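Local structure of probable tRNA pseudouridine synthase D (Methanosarcina mazei, 1Z2Z) at residues T39-G44 / Y49-L54; W59-L64 / I79-T84; G83-R88 / G128-N133. The protein probably converts uridine 13 of transfer RNA into pseudouridine, as a member of the TruD family of pseudouridine synthases. All coordinates share one frame; numbering follows the deposited sequence.

Contact 1: residues T39-G44 / Y49-L54; sequences TNREEG and YLIVEL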
loop_
_atom_site.group_PDB
_atom_site.type_symbol
_atom_site.label_atom_id
_atom_site.label_comp_id
_atom_site.label_asym_id
_atom_site.label_seq_id
_atom_site.Cartn_x
_atom_site.Cartn_y
_atom_site.Cartn_z
ATOM N N THR A 39 9.344 5.940 -16.633
ATOM C CA THR A 39 10.670 5.380 -16.426
ATOM C C THR A 39 11.695 6.336 -15.828
ATOM O O THR A 39 11.564 7.553 -15.951
ATOM C CB THR A 39 11.236 4.864 -17.769
ATOM O OG1 THR A 39 12.172 3.811 -17.526
ATOM C CG2 THR A 39 11.947 5.986 -18.526
ATOM N N ASN A 40 12.713 5.786 -15.165
ATOM C CA ASN A 40 13.779 6.630 -14.637
ATOM C C ASN A 40 15.088 6.211 -15.284
ATOM O O ASN A 40 16.125 6.789 -15.009
ATOM C CB ASN A 40 13.900 6.555 -13.105
ATOM C CG ASN A 40 14.322 5.193 -12.601
ATOM O OD1 ASN A 40 15.177 4.524 -13.186
ATOM N ND2 ASN A 40 13.738 4.784 -11.484
ATOM N N ARG A 41 15.050 5.216 -16.163
ATOM C CA ARG A 41 16.288 4.786 -16.805
ATOM C C ARG A 41 16.299 4.966 -18.325
ATOM O O ARG A 41 15.256 5.122 -18.955
ATOM C CB ARG A 41 16.564 3.333 -16.456
ATOM C CG ARG A 41 15.345 2.466 -16.597
ATOM C CD ARG A 41 15.704 1.212 -17.320
ATOM N NE ARG A 41 16.456 0.309 -16.476
ATOM C CZ ARG A 41 17.233 -0.658 -16.942
ATOM N NH1 ARG A 41 17.872 -1.455 -16.090
ATOM N NH2 ARG A 41 17.386 -0.816 -18.254
ATOM N N GLU A 42 17.492 4.941 -18.899
ATOM C CA GLU A 42 17.677 5.097 -20.330
ATOM C C GLU A 42 18.409 3.860 -20.886
ATOM O O GLU A 42 19.207 3.241 -20.182
ATOM C CB GLU A 42 18.488 6.360 -20.586
ATOM C CG GLU A 42 18.882 6.602 -22.023
ATOM C CD GLU A 42 17.720 7.029 -22.888
ATOM O OE1 GLU A 42 17.972 7.694 -23.922
ATOM O OE2 GLU A 42 16.562 6.698 -22.540
ATOM N N GLU A 43 18.131 3.497 -22.138
ATOM C CA GLU A 43 18.775 2.337 -22.762
ATOM C C GLU A 43 19.575 2.774 -23.972
ATOM O O GLU A 43 19.417 3.890 -24.472
ATOM C CB GLU A 43 17.739 1.338 -23.234
ATOM C CG GLU A 43 16.440 1.413 -22.493
ATOM C CD GLU A 43 16.604 1.059 -21.045
ATOM O OE1 GLU A 43 17.543 0.296 -20.737
ATOM O OE2 GLU A 43 15.789 1.521 -20.229
ATOM N N GLY A 44 20.418 1.881 -24.460
ATOM C CA GLY A 44 21.218 2.215 -25.616
ATOM C C GLY A 44 20.899 1.334 -26.806
ATOM O O GLY A 44 19.743 0.975 -27.043
ATOM N N TYR A 49 20.632 -7.505 -23.114
ATOM C CA TYR A 49 19.268 -7.385 -22.619
ATOM C C TYR A 49 18.432 -6.531 -23.582
ATOM O O TYR A 49 18.794 -5.398 -23.926
ATOM C CB TYR A 49 19.288 -6.772 -21.207
ATOM C CG TYR A 49 19.585 -7.767 -20.094
ATOM C CD1 TYR A 49 18.665 -8.757 -19.774
ATOM C CD2 TYR A 49 20.785 -7.731 -19.374
ATOM C CE1 TYR A 49 18.920 -9.689 -18.776
ATOM C CE2 TYR A 49 21.050 -8.670 -18.360
ATOM C CZ TYR A 49 20.112 -9.645 -18.073
ATOM O OH TYR A 49 20.328 -10.615 -17.113
ATOM N N LEU A 50 17.318 -7.098 -24.036
ATOM C CA LEU A 50 16.434 -6.405 -24.968
ATOM C C LEU A 50 15.368 -5.709 -24.140
ATOM O O LEU A 50 14.707 -6.345 -23.325
ATOM C CB LEU A 50 15.812 -7.422 -25.938
ATOM C CG LEU A 50 15.176 -6.889 -27.226
ATOM C CD1 LEU A 50 13.948 -6.127 -26.864
ATOM C CD2 LEU A 50 16.146 -6.003 -27.984
ATOM N N ILE A 51 15.204 -4.410 -24.337
ATOM C CA ILE A 51 14.220 -3.667 -23.554
ATOM C C ILE A 51 12.966 -3.316 -24.344
ATOM O O ILE A 51 13.001 -2.563 -25.334
ATOM C CB ILE A 51 14.793 -2.352 -22.972
ATOM C CG1 ILE A 51 16.223 -2.553 -22.436
ATOM C CG2 ILE A 51 13.863 -1.875 -21.886
ATOM C CD1 ILE A 51 16.386 -3.692 -21.428
ATOM N N VAL A 52 11.848 -3.822 -23.845
ATOM C CA VAL A 52 10.560 -3.658 -24.490
ATOM C C VAL A 52 9.481 -2.994 -23.661
ATOM O O VAL A 52 9.409 -3.178 -22.449
ATOM C CB VAL A 52 10.027 -5.039 -24.911
ATOM C CG1 VAL A 52 8.875 -4.880 -25.875
ATOM C CG2 VAL A 52 11.145 -5.861 -25.526
ATOM N N GLU A 53 8.627 -2.236 -24.334
ATOM C CA GLU A 53 7.512 -1.574 -23.672
ATOM C C GLU A 53 6.363 -2.563 -23.765
ATOM O O GLU A 53 5.943 -2.929 -24.858
ATOM C CB GLU A 53 7.137 -0.297 -24.399
ATOM C CG GLU A 53 6.016 0.444 -23.739
ATOM C CD GLU A 53 5.516 1.584 -24.592
ATOM O OE1 GLU A 53 4.435 1.432 -25.198
ATOM O OE2 GLU A 53 6.217 2.619 -24.672
ATOM N N LEU A 54 5.884 -3.002 -22.613
ATOM C CA LEU A 54 4.805 -3.960 -22.523
ATOM C C LEU A 54 3.464 -3.272 -22.290
ATOM O O LEU A 54 3.326 -2.459 -21.378
ATOM C CB LEU A 54 5.102 -4.928 -21.379
ATOM C CG LEU A 54 4.021 -5.909 -20.919
ATOM C CD1 LEU A 54 3.542 -6.737 -22.103
ATOM C CD2 LEU A 54 4.597 -6.807 -19.806
#
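The loop connecting strands 33-39 and 49-57 shows how an acidic side chain can serve a sheet in two ways, for Glu43 lies with its stem on Ile51 and spends its carboxylate on basic neighbours. The two side chains cross at about a right angle. Glu43 CG sits 4.0 Å from Ile51 CG1, and Glu43 OE1 approaches the same CG1 to 3.6 Å, while the Ile51 CG2 branch lies by the carboxylate carbon. A bend at chi2 of Glu43 (-64°) folds the chain over the isoleucine and turns its head toward Arg41. Strand 49-57 is flanked in the mixed sheet by strands 90-98 and 113-121, and 90-98 also pairs with 33-39, so the loop links two strands that share a partner; Ile51 touches Lys94 and Ser96 of that strand. Glu43 CD lies at the edge of the Arg41 guanidinium, in its plane, with a salt bridge of 2.7 Å from Arg41 NH2 to Glu43 OE1; the N-H to oxygen angle is only 126°, so as a hydrogen bond it is weak. Glu43 OE2 forms a second salt bridge, to Lys94. Beyond this pair, Arg41 NH2 grazes Ile51 CD1 at 4.4 Å, and Arg41 NH1 is bridged to Asp129.

Contact 2: residues W59-L64 / I79-T84; sequences WDTHHL and ISVAGT
Beside the place where Thr61 meets Val81 and Thr84, the flat groups pack around the start of helix 61-72. Leu64 CG rests 4.0 Å above the plane of the ring of Trp59, just before the helix, on one face and displaced toward the rim, while Trp59 CE3 comes in plane to the edge of the His63 imidazole. Trp59 NE1 is hydrogen-bonded to the carbonyl of Lys111. Asp60 occupies the N-cap position, and its main-chain O accepts the bond from Leu64 N at 2.9 Å that starts the helix.

Across the contact, Thr61 divides its two branches. Its methyl CG2, set anti to the backbone N (chi1 -54° placing OG1 beside that N), lies 4.1 Å from Val81 CG1, the two side chains sliding past each other in opposite directions. Thr61 OG1 is 3.6 Å from Thr84 CG2, and Thr61 CB follows at 4.0 Å from the same methyl. The helix start is thus laid against Val81 and the loop that follows, where the side chain of Thr84 lies about 7 Å, between nearest atoms, from that of Asp86, the predicted nucleophile. Each close pair includes a methyl, Thr61 OG1 meeting only that of Thr84, so packing carries the contact without a hydrogen bond.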
loop_
_atom_site.group_PDB
_atom_site.type_symbol
_atom_site.label_atom_id
_atom_site.label_comp_id
_atom_site.label_asym_id
_atom_site.label_seq_id
_atom_site.Cartn_x
_atom_site.Cartn_y
_atom_site.Cartn_z
ATOM N N TRP A 59 -4.433 -8.683 -18.302
ATOM C CA TRP A 59 -3.482 -9.783 -18.169
ATOM C C TRP A 59 -2.791 -9.737 -16.811
ATOM O O TRP A 59 -2.582 -8.669 -16.242
ATOM C CB TRP A 59 -2.380 -9.695 -19.222
ATOM C CG TRP A 59 -2.645 -10.362 -20.527
ATOM C CD1 TRP A 59 -3.306 -9.835 -21.596
ATOM C CD2 TRP A 59 -2.122 -11.624 -20.959
ATOM N NE1 TRP A 59 -3.213 -10.680 -22.673
ATOM C CE2 TRP A 59 -2.499 -11.783 -22.313
ATOM C CE3 TRP A 59 -1.376 -12.629 -20.338
ATOM C CZ2 TRP A 59 -2.135 -12.911 -23.057
ATOM C CZ3 TRP A 59 -1.018 -13.745 -21.071
ATOM C CH2 TRP A 59 -1.403 -13.881 -22.424
ATOM N N ASP A 60 -2.419 -10.912 -16.324
ATOM C CA ASP A 60 -1.713 -11.060 -15.065
ATOM C C ASP A 60 -0.242 -11.215 -15.426
ATOM O O ASP A 60 0.125 -12.147 -16.154
ATOM C CB ASP A 60 -2.175 -12.320 -14.353
ATOM C CG ASP A 60 -1.416 -12.568 -13.078
ATOM O OD1 ASP A 60 -0.983 -13.715 -12.858
ATOM O OD2 ASP A 60 -1.264 -11.613 -12.282
ATOM N N THR A 61 0.596 -10.315 -14.914
ATOM C CA THR A 61 2.032 -10.333 -15.189
ATOM C C THR A 61 2.690 -11.701 -15.057
ATOM O O THR A 61 3.458 -12.117 -15.928
ATOM C CB THR A 61 2.775 -9.348 -14.277
ATOM O OG1 THR A 61 2.189 -8.046 -14.406
ATOM C CG2 THR A 61 4.240 -9.272 -14.670
ATOM N N HIS A 62 2.410 -12.416 -13.977
ATOM C CA HIS A 62 3.040 -13.704 -13.858
ATOM C C HIS A 62 2.645 -14.557 -15.042
ATOM O O HIS A 62 3.503 -15.186 -15.675
ATOM C CB HIS A 62 2.677 -14.388 -12.550
ATOM C CG HIS A 62 3.600 -14.040 -11.418
ATOM N ND1 HIS A 62 4.335 -12.869 -11.384
ATOM C CD2 HIS A 62 3.870 -14.680 -10.253
ATOM C CE1 HIS A 62 5.011 -12.804 -10.251
ATOM N NE2 HIS A 62 4.744 -13.891 -9.547
ATOM N N HIS A 63 1.355 -14.556 -15.373
ATOM C CA HIS A 63 0.874 -15.346 -16.496
ATOM C C HIS A 63 1.537 -14.962 -17.832
ATOM O O HIS A 63 1.940 -15.844 -18.590
ATOM C CB HIS A 63 -0.651 -15.249 -16.606
ATOM C CG HIS A 63 -1.231 -16.203 -17.599
ATOM N ND1 HIS A 63 -1.405 -15.877 -18.927
ATOM C CD2 HIS A 63 -1.583 -17.505 -17.482
ATOM C CE1 HIS A 63 -1.838 -16.937 -19.586
ATOM N NE2 HIS A 63 -1.953 -17.939 -18.732
ATOM N N LEU A 64 1.682 -13.663 -18.094
ATOM C CA LEU A 64 2.297 -13.175 -19.326
ATOM C C LEU A 64 3.751 -13.611 -19.461
ATOM O O LEU A 64 4.171 -14.149 -20.487
ATOM C CB LEU A 64 2.246 -11.653 -19.364
ATOM C CG LEU A 64 2.331 -10.968 -20.732
ATOM C CD1 LEU A 64 2.740 -9.512 -20.525
ATOM C CD2 LEU A 64 3.329 -11.664 -21.636
ATOM N N ILE A 79 12.957 -12.603 -17.805
ATOM C CA ILE A 79 12.036 -11.531 -18.145
ATOM C C ILE A 79 11.617 -10.835 -16.842
ATOM O O ILE A 79 10.947 -11.439 -16.000
ATOM C CB ILE A 79 10.790 -12.065 -18.975
ATOM C CG1 ILE A 79 9.561 -11.197 -18.710
ATOM C CG2 ILE A 79 10.519 -13.537 -18.705
ATOM C CD1 ILE A 79 9.380 -10.126 -19.722
ATOM N N SER A 80 12.054 -9.587 -16.651
ATOM C CA SER A 80 11.694 -8.866 -15.429
ATOM C C SER A 80 11.049 -7.510 -15.609
ATOM O O SER A 80 11.229 -6.819 -16.611
ATOM C CB SER A 80 12.882 -8.748 -14.429
ATOM O OG SER A 80 13.946 -7.926 -14.864
ATOM N N VAL A 81 10.266 -7.158 -14.603
ATOM C CA VAL A 81 9.537 -5.917 -14.594
ATOM C C VAL A 81 10.080 -4.981 -13.505
ATOM O O VAL A 81 10.766 -5.415 -12.567
ATOM C CB VAL A 81 8.047 -6.228 -14.363
ATOM C CG1 VAL A 81 7.521 -7.042 -15.515
ATOM C CG2 VAL A 81 7.864 -7.031 -13.075
ATOM N N ALA A 82 9.786 -3.693 -13.660
ATOM C CA ALA A 82 10.201 -2.680 -12.703
ATOM C C ALA A 82 9.188 -2.668 -11.562
ATOM O O ALA A 82 9.534 -2.409 -10.408
ATOM C CB ALA A 82 10.250 -1.328 -13.379
ATOM N N GLY A 83 7.934 -2.973 -11.902
ATOM C CA GLY A 83 6.852 -3.012 -10.927
ATOM C C GLY A 83 5.618 -3.713 -11.476
ATOM O O GLY A 83 5.235 -3.484 -12.616
ATOM N N THR A 84 4.970 -4.552 -10.683
ATOM C CA THR A 84 3.804 -5.255 -11.190
ATOM C C THR A 84 2.502 -4.452 -11.317
ATOM O O THR A 84 1.903 -4.058 -10.322
ATOM C CB THR A 84 3.539 -6.503 -10.364
ATOM O OG1 THR A 84 4.656 -7.390 -10.483
ATOM C CG2 THR A 84 2.294 -7.216 -10.868
#

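Contact 3: residues G83-R88 / G128-N133; sequences GTKDKR and GDLWGN
Lys85 and Asn133 face each other across two backbones that remain well apart, their CA atoms 9.5 Å from one another. Segment 83-88 is irregular, a loop between strands 79-81 and 90-98. Segment 128-133 begins at Gly128, whose phi of 113° is readily adopted by a residue without a side chain, and turns sharply through an inverse gamma turn centred on Asp129, closed by Leu130 N to Gly128 O at 2.6 Å. Early in strand 130-142 comes a classic beta bulge, Trp131 and Gly132 both facing Ile38.

Lys85 spans this separation with its long side chain, which bends at chi2 (-64°) and then runs out extended, meeting Asn133 from the opposite direction. Lys85 NZ comes closest to Asn133 ND2, at 2.9 Å, two donors with no hydrogen bond between them; its bond to Asn133 OD1 is long and weak at 3.4 Å. The orientation of the amide is therefore doubtful at this resolution. As modelled, water 1 accepts from Lys85 NZ at 3.3 Å and donates to Asn133 OD1 at 2.9 Å, closing a small triangle. Leu130, three residues earlier, brings its CD1 methyl near Lys85 NZ (3.4 Å). An alanine in place of Asn133 would remove the amide, and would probably leave water 1 without that acceptor and Lys85 NZ with fewer partners besides Glu37.

Lys85 NZ forms a salt bridge with Glu37 of strand 33-39, the strand that both Leu130 and Asn133 touch. Next along the chain, Asp86, the predicted nucleophile, is salt-bridged to Arg27. The contact therefore joins the loop that carries the predicted nucleophile to the early part of strand 130-142, which runs antiparallel between 33-39 and 408-417, while the Lys85 side chain also touches Thr91 and Gln93 of strand 90-98.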
loop_
_atom_site.group_PDB
_atom_site.type_symbol
_atom_site.label_atom_id
_atom_site.label_comp_id
_atom_site.label_asym_id
_atom_site.label_seq_id
_atom_site.Cartn_x
_atom_site.Cartn_y
_atom_site.Cartn_z
ATOM N N GLY A 83 7.934 -2.973 -11.902
ATOM C CA GLY A 83 6.852 -3.012 -10.927
ATOM C C GLY A 83 5.618 -3.713 -11.476
ATOM O O GLY A 83 5.235 -3.484 -12.616
ATOM N N THR A 84 4.970 -4.552 -10.683
ATOM C CA THR A 84 3.804 -5.255 -11.190
ATOM C C THR A 84 2.502 -4.452 -11.317
ATOM O O THR A 84 1.903 -4.058 -10.322
ATOM C CB THR A 84 3.539 -6.503 -10.364
ATOM O OG1 THR A 84 4.656 -7.390 -10.483
ATOM C CG2 THR A 84 2.294 -7.216 -10.868
ATOM N N LYS A 85 2.050 -4.240 -12.552
ATOM C CA LYS A 85 0.826 -3.488 -12.792
ATOM C C LYS A 85 -0.399 -4.385 -12.653
ATOM O O LYS A 85 -0.320 -5.610 -12.821
ATOM C CB LYS A 85 0.853 -2.856 -14.180
ATOM C CG LYS A 85 2.211 -2.342 -14.600
ATOM C CD LYS A 85 2.710 -1.204 -13.730
ATOM C CE LYS A 85 4.191 -0.930 -14.001
ATOM N NZ LYS A 85 4.693 0.369 -13.436
ATOM N N ASP A 86 -1.533 -3.760 -12.337
ATOM C CA ASP A 86 -2.814 -4.453 -12.150
ATOM C C ASP A 86 -3.253 -5.247 -13.378
ATOM O O ASP A 86 -3.165 -4.775 -14.515
ATOM C CB ASP A 86 -3.925 -3.442 -11.822
ATOM C CG ASP A 86 -3.839 -2.886 -10.410
ATOM O OD1 ASP A 86 -4.293 -1.730 -10.213
ATOM O OD2 ASP A 86 -3.345 -3.597 -9.504
ATOM N N LYS A 87 -3.740 -6.454 -13.112
ATOM C CA LYS A 87 -4.252 -7.360 -14.125
ATOM C C LYS A 87 -5.497 -6.709 -14.763
ATOM O O LYS A 87 -5.467 -6.315 -15.937
ATOM C CB LYS A 87 -4.559 -8.720 -13.459
ATOM C CG LYS A 87 -5.859 -9.440 -13.823
ATOM C CD LYS A 87 -5.917 -9.897 -15.278
ATOM C CE LYS A 87 -7.024 -10.916 -15.498
ATOM N NZ LYS A 87 -6.635 -12.212 -14.911
ATOM N N ARG A 88 -6.570 -6.549 -13.990
ATOM C CA ARG A 88 -7.778 -5.934 -14.531
ATOM C C ARG A 88 -7.580 -4.474 -14.889
ATOM O O ARG A 88 -8.096 -3.594 -14.200
ATOM C CB ARG A 88 -8.956 -6.043 -13.550
ATOM C CG ARG A 88 -10.295 -5.621 -14.185
ATOM C CD ARG A 88 -11.527 -6.139 -13.430
ATOM N NE ARG A 88 -12.786 -5.733 -14.068
ATOM C CZ ARG A 88 -13.224 -6.180 -15.248
ATOM N NH1 ARG A 88 -12.513 -7.060 -15.938
ATOM N NH2 ARG A 88 -14.372 -5.739 -15.741
ATOM N N GLY A 128 11.975 -1.532 -9.112
ATOM C CA GLY A 128 12.420 -0.245 -8.633
ATOM C C GLY A 128 12.905 0.650 -9.742
ATOM O O GLY A 128 12.940 1.860 -9.561
ATOM N N ASP A 129 13.268 0.096 -10.893
ATOM C CA ASP A 129 13.752 0.949 -11.971
ATOM C C ASP A 129 12.695 1.824 -12.625
ATOM O O ASP A 129 12.644 1.889 -13.840
ATOM C CB ASP A 129 14.421 0.132 -13.073
ATOM C CG ASP A 129 15.682 -0.569 -12.613
ATOM O OD1 ASP A 129 15.857 -0.756 -11.380
ATOM O OD2 ASP A 129 16.482 -0.951 -13.501
ATOM N N LEU A 130 11.835 2.481 -11.861
ATOM C CA LEU A 130 10.858 3.370 -12.485
ATOM C C LEU A 130 10.644 4.537 -11.529
ATOM O O LEU A 130 10.830 4.401 -10.320
ATOM C CB LEU A 130 9.519 2.664 -12.738
ATOM C CG LEU A 130 8.536 2.625 -11.562
ATOM C CD1 LEU A 130 7.176 2.171 -12.028
ATOM C CD2 LEU A 130 9.082 1.720 -10.475
ATOM N N TRP A 131 10.264 5.685 -12.065
ATOM C CA TRP A 131 10.024 6.828 -11.218
ATOM C C TRP A 131 8.648 6.654 -10.616
ATOM O O TRP A 131 8.513 6.233 -9.469
ATOM C CB TRP A 131 10.081 8.128 -12.011
ATOM C CG TRP A 131 9.710 9.311 -11.170
ATOM C CD1 TRP A 131 8.447 9.781 -10.925
ATOM C CD2 TRP A 131 10.595 10.101 -10.367
ATOM N NE1 TRP A 131 8.493 10.803 -10.016
ATOM C CE2 TRP A 131 9.797 11.022 -9.653
ATOM C CE3 TRP A 131 11.985 10.115 -10.174
ATOM C CZ2 TRP A 131 10.342 11.954 -8.759
ATOM C CZ3 TRP A 131 12.527 11.045 -9.282
ATOM C CH2 TRP A 131 11.701 11.949 -8.586
ATOM N N GLY A 132 7.619 6.959 -11.398
ATOM C CA GLY A 132 6.263 6.811 -10.910
ATOM C C GLY A 132 5.331 6.097 -11.870
ATOM O O GLY A 132 5.763 5.354 -12.760
ATOM N N ASN A 133 4.036 6.345 -11.687
ATOM C CA ASN A 133 2.987 5.739 -12.500
ATOM C C ASN A 133 1.850 6.739 -12.776
ATOM O O ASN A 133 1.228 7.260 -11.849
ATOM C CB ASN A 133 2.415 4.503 -11.779
ATOM C CG ASN A 133 3.251 3.234 -11.985
ATOM O OD1 ASN A 133 3.313 2.379 -11.109
ATOM N ND2 ASN A 133 3.862 3.096 -13.153
HETATM O O HOH W 1 4.493 -0.080 -10.211
#

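From the N terminus, the three contacts follow one another rather than nest or cross. Contact 1 closes the short connection between strands 33-39 and 49-57. Contact 2 opens after it, closing the excursion through helix 61-72 back to strand 79-81; Leu54 packs on Leu64 where strand passes into helix. Contact 3 starts on Gly83 and Thr84, the very residues on which contact 2 ends, and spans the longest loop, through strands 90-98 and 113-121. A probable hydrogen bond from Gly128 N to Ala82 O ties segment 128-133 to contact 2, while Asn40 packs against Leu130 from contact 1. All three reach the same mixed sheet.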